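Local structure of Bm4233, isoform b (Brugia malayi, 6ANY) at residues I16-G30 with M40-S52. The protein probably binds and transports sterols as a secreted venom allergen-like member of the CAP superfamily, and is a vaccine candidate for lymphatic filariasis. Residues are numbered along the deposited sequence; the frame is centred on the assembly and turned at random.
Sequences IVRQNNKFRSLLIHG and MPRGKNMLLLKWS
Leu47 O is gripped side-on by two nitrogens of Arg24, with NH2 at 2.7 Å and NE at 3.0 Å. NE approaches nearly along the C=O axis. Arginine suits this buried place because its flat end bonds at the edge, NH1 reaching Met138 O and Trp140 O, while its faces take apolar cover: Met46 SD sits 3.4 Å above the centre of one face, Leu49 CD2 over the opposite one. A bend at chi3 (87°) turns the group toward the carbonyl.

One turn earlier, Asn21 suits Leu49 because one flat amide offers both acceptor and donor to the same residue's backbone. Asn21 OD1 accepts from Leu49 N at 2.8 Å on a lone pair, and Asn21 ND2 gives a longer, almost straight bond (178°) to Leu49 O. At the helix end Ile28 O receives Gly43 N; glycine lets the chain pass against Ile28 CG2, which also meets Met46 CE at 3.5 Å.

At the other end Val17 CG2 and Ile16 CG2 abut the edge of the Trp51 ring. In this CAP alpha-beta-alpha sandwich, helix 10-28 is thus lined by an antiparallel extended chain ending in outer strand 50-51; neighbouring strand 145-153 packs Ile146 on Ile16 and Val17, and strand 201-202 packs Leu201 on Ile28 and Met46.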
loop_
_atom_site.group_PDB
_atom_site.type_symbol
_atom_site.label_atom_id
_atom_site.label_comp_id
_atom_site.label_asym_id
_atom_site.label_seq_id
_atom_site.Cartn_x
_atom_site.Cartn_y
_atom_site.Cartn_z
ATOM N N ILE A 16 5.554 4.854 -6.731
ATOM C CA ILE A 16 4.933 4.055 -5.684
ATOM C C ILE A 16 3.520 4.558 -5.461
ATOM O O ILE A 16 2.590 3.751 -5.417
ATOM C CB ILE A 16 5.695 4.152 -4.380
ATOM C CG1 ILE A 16 6.916 3.273 -4.471
ATOM C CG2 ILE A 16 4.795 3.776 -3.179
ATOM C CD1 ILE A 16 7.966 3.583 -3.426
ATOM N N VAL A 17 3.372 5.888 -5.386
ATOM C CA VAL A 17 2.065 6.496 -5.104
ATOM C C VAL A 17 1.079 6.290 -6.256
ATOM O O VAL A 17 -0.082 5.960 -6.034
ATOM C CB VAL A 17 2.223 8.014 -4.777
ATOM C CG1 VAL A 17 0.896 8.713 -4.787
ATOM C CG2 VAL A 17 2.825 8.181 -3.402
ATOM N N ARG A 18 1.550 6.508 -7.474
ATOM C CA ARG A 18 0.781 6.388 -8.659
ATOM C C ARG A 18 0.324 4.963 -8.843
ATOM O O ARG A 18 -0.901 4.760 -9.081
ATOM C CB ARG A 18 1.580 6.834 -9.912
ATOM C CG ARG A 18 1.737 8.338 -9.925
ATOM C CD ARG A 18 2.847 8.849 -10.804
ATOM N NE ARG A 18 3.038 10.316 -10.638
ATOM C CZ ARG A 18 3.983 11.051 -11.253
ATOM N NH1 ARG A 18 4.873 10.515 -12.125
ATOM N NH2 ARG A 18 4.040 12.338 -10.983
ATOM N N GLN A 19 1.223 3.991 -8.640
ATOM C CA GLN A 19 0.815 2.571 -8.697
ATOM C C GLN A 19 -0.251 2.189 -7.649
ATOM O O GLN A 19 -1.247 1.551 -7.975
ATOM C CB GLN A 19 2.021 1.587 -8.582
ATOM C CG GLN A 19 1.615 0.120 -8.506
ATOM C CD GLN A 19 2.769 -0.805 -8.124
ATOM O OE1 GLN A 19 3.362 -0.638 -7.045
ATOM N NE2 GLN A 19 3.093 -1.770 -8.985
ATOM N N ASN A 20 -0.014 2.535 -6.405
ATOM C CA ASN A 20 -0.933 2.142 -5.319
ATOM C C ASN A 20 -2.312 2.814 -5.525
ATOM O O ASN A 20 -3.306 2.188 -5.301
ATOM C CB ASN A 20 -0.333 2.500 -3.958
ATOM C CG ASN A 20 -0.909 1.663 -2.804
ATOM O OD1 ASN A 20 -0.222 1.541 -1.764
ATOM N ND2 ASN A 20 -2.191 1.151 -2.926
ATOM N N ASN A 21 -2.340 4.034 -6.061
ATOM C CA ASN A 21 -3.580 4.756 -6.287
ATOM C C ASN A 21 -4.272 4.198 -7.509
ATOM O O ASN A 21 -5.497 4.128 -7.553
ATOM C CB ASN A 21 -3.375 6.238 -6.478
ATOM C CG ASN A 21 -3.199 6.976 -5.212
ATOM O OD1 ASN A 21 -3.728 6.569 -4.142
ATOM N ND2 ASN A 21 -2.408 8.040 -5.273
ATOM N N LYS A 22 -3.516 3.837 -8.524
ATOM C CA LYS A 22 -4.099 3.104 -9.665
ATOM C C LYS A 22 -4.780 1.787 -9.243
ATOM O O LYS A 22 -5.924 1.497 -9.653
ATOM C CB LYS A 22 -3.050 2.797 -10.718
ATOM C CG LYS A 22 -3.559 1.906 -11.843
ATOM C CD LYS A 22 -2.522 1.896 -12.970
ATOM C CE LYS A 22 -2.868 0.973 -14.143
ATOM N NZ LYS A 22 -2.232 1.419 -15.417
ATOM N N PHE A 23 -4.080 1.009 -8.415
ATOM C CA PHE A 23 -4.669 -0.187 -7.851
ATOM C C PHE A 23 -5.978 0.106 -7.157
ATOM O O PHE A 23 -6.948 -0.606 -7.358
ATOM C CB PHE A 23 -3.710 -0.896 -6.882
ATOM C CG PHE A 23 -2.585 -1.657 -7.558
ATOM C CD1 PHE A 23 -2.740 -2.218 -8.811
ATOM C CD2 PHE A 23 -1.393 -1.846 -6.907
ATOM C CE1 PHE A 23 -1.703 -2.934 -9.416
ATOM C CE2 PHE A 23 -0.344 -2.557 -7.483
ATOM C CZ PHE A 23 -0.499 -3.123 -8.728
ATOM N N ARG A 24 -5.971 1.131 -6.318
ATOM C CA ARG A 24 -7.131 1.483 -5.541
ATOM C C ARG A 24 -8.284 1.861 -6.408
ATOM O O ARG A 24 -9.393 1.402 -6.188
ATOM C CB ARG A 24 -6.783 2.599 -4.573
ATOM C CG ARG A 24 -6.114 2.046 -3.326
ATOM C CD ARG A 24 -5.259 3.084 -2.642
ATOM N NE ARG A 24 -5.999 3.921 -1.701
ATOM C CZ ARG A 24 -6.262 3.629 -0.428
ATOM N NH1 ARG A 24 -5.787 2.519 0.134
ATOM N NH2 ARG A 24 -6.914 4.529 0.328
ATOM N N SER A 25 -8.027 2.681 -7.424
ATOM C CA SER A 25 -9.063 3.087 -8.375
ATOM C C SER A 25 -9.621 1.910 -9.171
ATOM O O SER A 25 -10.857 1.728 -9.281
ATOM C CB SER A 25 -8.509 4.179 -9.288
ATOM O OG SER A 25 -9.425 4.453 -10.290
ATOM N N LEU A 26 -8.743 1.074 -9.712
ATOM C CA LEU A 26 -9.192 -0.154 -10.419
ATOM C C LEU A 26 -10.043 -0.999 -9.519
ATOM O O LEU A 26 -11.074 -1.489 -9.938
ATOM C CB LEU A 26 -8.026 -0.985 -10.921
ATOM C CG LEU A 26 -7.262 -0.404 -12.116
ATOM C CD1 LEU A 26 -6.077 -1.274 -12.412
ATOM C CD2 LEU A 26 -8.079 -0.304 -13.404
ATOM N N LEU A 27 -9.658 -1.117 -8.250
ATOM C CA LEU A 27 -10.431 -1.898 -7.302
ATOM C C LEU A 27 -11.826 -1.332 -7.058
ATOM O O LEU A 27 -12.806 -2.111 -7.056
ATOM C CB LEU A 27 -9.720 -1.931 -5.948
ATOM C CG LEU A 27 -10.281 -2.779 -4.855
ATOM C CD1 LEU A 27 -10.365 -4.270 -5.261
ATOM C CD2 LEU A 27 -9.480 -2.557 -3.599
ATOM N N ILE A 28 -11.933 -0.027 -6.753
ATOM C CA ILE A 28 -13.285 0.571 -6.471
ATOM C C ILE A 28 -14.184 0.709 -7.731
ATOM O O ILE A 28 -15.384 0.837 -7.609
ATOM C CB ILE A 28 -13.225 1.905 -5.747
ATOM C CG1 ILE A 28 -12.440 2.916 -6.545
ATOM C CG2 ILE A 28 -12.646 1.739 -4.334
ATOM C CD1 ILE A 28 -12.531 4.276 -5.934
ATOM N N HIS A 29 -13.590 0.578 -8.919
ATOM C CA HIS A 29 -14.320 0.510 -10.151
ATOM C C HIS A 29 -14.731 -0.911 -10.552
ATOM O O HIS A 29 -15.314 -1.066 -11.599
ATOM C CB HIS A 29 -13.541 1.148 -11.281
ATOM C CG HIS A 29 -13.608 2.625 -11.268
ATOM N ND1 HIS A 29 -12.798 3.403 -10.465
ATOM C CD2 HIS A 29 -14.476 3.476 -11.874
ATOM C CE1 HIS A 29 -13.099 4.672 -10.653
ATOM N NE2 HIS A 29 -14.097 4.738 -11.526
ATOM N N GLY A 30 -14.563 -1.900 -9.669
ATOM C CA GLY A 30 -15.030 -3.249 -9.947
ATOM C C GLY A 30 -14.232 -3.966 -11.016
ATOM O O GLY A 30 -14.778 -4.864 -11.650
ATOM N N MET A 40 -14.141 -7.777 -7.409
ATOM C CA MET A 40 -14.307 -7.151 -6.133
ATOM C C MET A 40 -15.359 -6.090 -6.244
ATOM O O MET A 40 -15.580 -5.576 -7.318
ATOM C CB MET A 40 -12.971 -6.574 -5.678
ATOM C CG MET A 40 -11.989 -7.681 -5.272
ATOM S SD MET A 40 -12.345 -8.396 -3.625
ATOM C CE MET A 40 -11.807 -7.161 -2.473
ATOM N N PRO A 41 -16.021 -5.767 -5.136
ATOM C CA PRO A 41 -17.195 -4.880 -5.216
ATOM C C PRO A 41 -16.769 -3.456 -5.438
ATOM O O PRO A 41 -15.712 -3.071 -4.982
ATOM C CB PRO A 41 -17.847 -5.025 -3.822
ATOM C CG PRO A 41 -16.808 -5.644 -2.941
ATOM C CD PRO A 41 -15.974 -6.477 -3.845
ATOM N N ARG A 42 -17.596 -2.691 -6.110
ATOM C CA ARG A 42 -17.380 -1.259 -6.271
ATOM C C ARG A 42 -17.375 -0.549 -4.937
ATOM O O ARG A 42 -18.094 -0.947 -4.033
ATOM C CB ARG A 42 -18.389 -0.622 -7.236
ATOM C CG ARG A 42 -18.114 -0.989 -8.692
ATOM C CD ARG A 42 -19.257 -0.588 -9.646
ATOM N NE ARG A 42 -19.239 0.826 -9.990
ATOM C CZ ARG A 42 -18.541 1.368 -10.984
ATOM N NH1 ARG A 42 -17.773 0.613 -11.743
ATOM N NH2 ARG A 42 -18.627 2.676 -11.230
ATOM N N GLY A 43 -16.495 0.447 -4.817
ATOM C CA GLY A 43 -16.244 1.154 -3.595
ATOM C C GLY A 43 -16.376 2.660 -3.656
ATOM O O GLY A 43 -16.273 3.245 -4.746
ATOM N N LYS A 44 -16.675 3.261 -2.489
ATOM C CA LYS A 44 -16.770 4.714 -2.335
ATOM C C LYS A 44 -15.916 5.118 -1.179
ATOM O O LYS A 44 -15.452 4.266 -0.368
ATOM C CB LYS A 44 -18.206 5.182 -2.142
ATOM C CG LYS A 44 -18.793 4.832 -0.777
ATOM C CD LYS A 44 -20.234 5.259 -0.688
ATOM C CE LYS A 44 -20.590 5.586 0.739
ATOM N NZ LYS A 44 -22.085 5.448 0.900
ATOM N N ASN A 45 -15.642 6.401 -1.119
ATOM C CA ASN A 45 -14.758 6.975 -0.098
ATOM C C ASN A 45 -13.348 6.306 0.026
ATOM O O ASN A 45 -12.777 6.254 1.099
ATOM C CB ASN A 45 -15.452 7.035 1.252
ATOM C CG ASN A 45 -16.552 8.074 1.292
ATOM O OD1 ASN A 45 -16.436 9.125 0.716
ATOM N ND2 ASN A 45 -17.624 7.752 1.973
ATOM N N MET A 46 -12.800 5.807 -1.073
ATOM C CA MET A 46 -11.443 5.235 -1.045
ATOM C C MET A 46 -10.514 6.441 -1.192
ATOM O O MET A 46 -10.536 7.118 -2.202
ATOM C CB MET A 46 -11.269 4.227 -2.170
ATOM C CG MET A 46 -9.848 3.764 -2.455
ATOM S SD MET A 46 -9.386 2.501 -1.251
ATOM C CE MET A 46 -10.173 1.098 -1.905
ATOM N N LEU A 47 -9.717 6.712 -0.155
ATOM C CA LEU A 47 -8.842 7.894 -0.143
ATOM C C LEU A 47 -7.664 7.800 -1.115
ATOM O O LEU A 47 -7.077 6.714 -1.307
ATOM C CB LEU A 47 -8.334 8.182 1.282
ATOM C CG LEU A 47 -9.445 8.490 2.295
ATOM C CD1 LEU A 47 -8.918 8.674 3.708
ATOM C CD2 LEU A 47 -10.315 9.694 1.838
ATOM N N LEU A 48 -7.311 8.942 -1.702
ATOM C CA LEU A 48 -6.179 9.032 -2.574
ATOM C C LEU A 48 -4.877 9.137 -1.717
ATOM O O LEU A 48 -4.689 10.053 -0.919
ATOM C CB LEU A 48 -6.320 10.217 -3.492
ATOM C CG LEU A 48 -5.382 10.279 -4.707
ATOM C CD1 LEU A 48 -6.017 10.969 -5.903
ATOM C CD2 LEU A 48 -4.150 11.080 -4.395
ATOM N N LEU A 49 -4.002 8.166 -1.873
ATOM C CA LEU A 49 -2.747 8.149 -1.086
ATOM C C LEU A 49 -1.832 9.322 -1.395
ATOM O O LEU A 49 -1.675 9.702 -2.524
ATOM C CB LEU A 49 -1.985 6.835 -1.245
ATOM C CG LEU A 49 -2.728 5.561 -0.936
ATOM C CD1 LEU A 49 -1.803 4.354 -1.170
ATOM C CD2 LEU A 49 -3.245 5.557 0.495
ATOM N N LYS A 50 -1.281 9.932 -0.348
ATOM C CA LYS A 50 -0.294 11.007 -0.489
ATOM C C LYS A 50 1.014 10.456 0.094
ATOM O O LYS A 50 1.008 9.724 1.103
ATOM C CB LYS A 50 -0.690 12.220 0.358
ATOM C CG LYS A 50 -2.057 12.856 0.090
ATOM C CD LYS A 50 -2.077 13.543 -1.254
ATOM C CE LYS A 50 -1.206 14.778 -1.176
ATOM N NZ LYS A 50 -1.067 15.513 -2.459
ATOM N N TRP A 51 2.126 10.861 -0.487
ATOM C CA TRP A 51 3.421 10.593 0.025
ATOM C C TRP A 51 3.696 11.377 1.261
ATOM O O TRP A 51 3.514 12.623 1.287
ATOM C CB TRP A 51 4.508 10.882 -1.009
ATOM C CG TRP A 51 5.855 10.288 -0.600
ATOM C CD1 TRP A 51 6.824 10.934 0.043
ATOM C CD2 TRP A 51 6.322 8.925 -0.751
ATOM N NE1 TRP A 51 7.883 10.097 0.327
ATOM C CE2 TRP A 51 7.617 8.873 -0.212
ATOM C CE3 TRP A 51 5.814 7.784 -1.362
ATOM C CZ2 TRP A 51 8.393 7.726 -0.226
ATOM C CZ3 TRP A 51 6.615 6.645 -1.380
ATOM C CH2 TRP A 51 7.886 6.639 -0.802
ATOM N N SER A 52 4.211 10.682 2.287
ATOM C CA SER A 52 4.607 11.344 3.552
ATOM C C SER A 52 6.128 11.080 3.812
ATOM O O SER A 52 6.542 9.898 3.905
ATOM C CB SER A 52 3.747 10.801 4.715
ATOM O OG SER A 52 4.306 11.115 5.966
#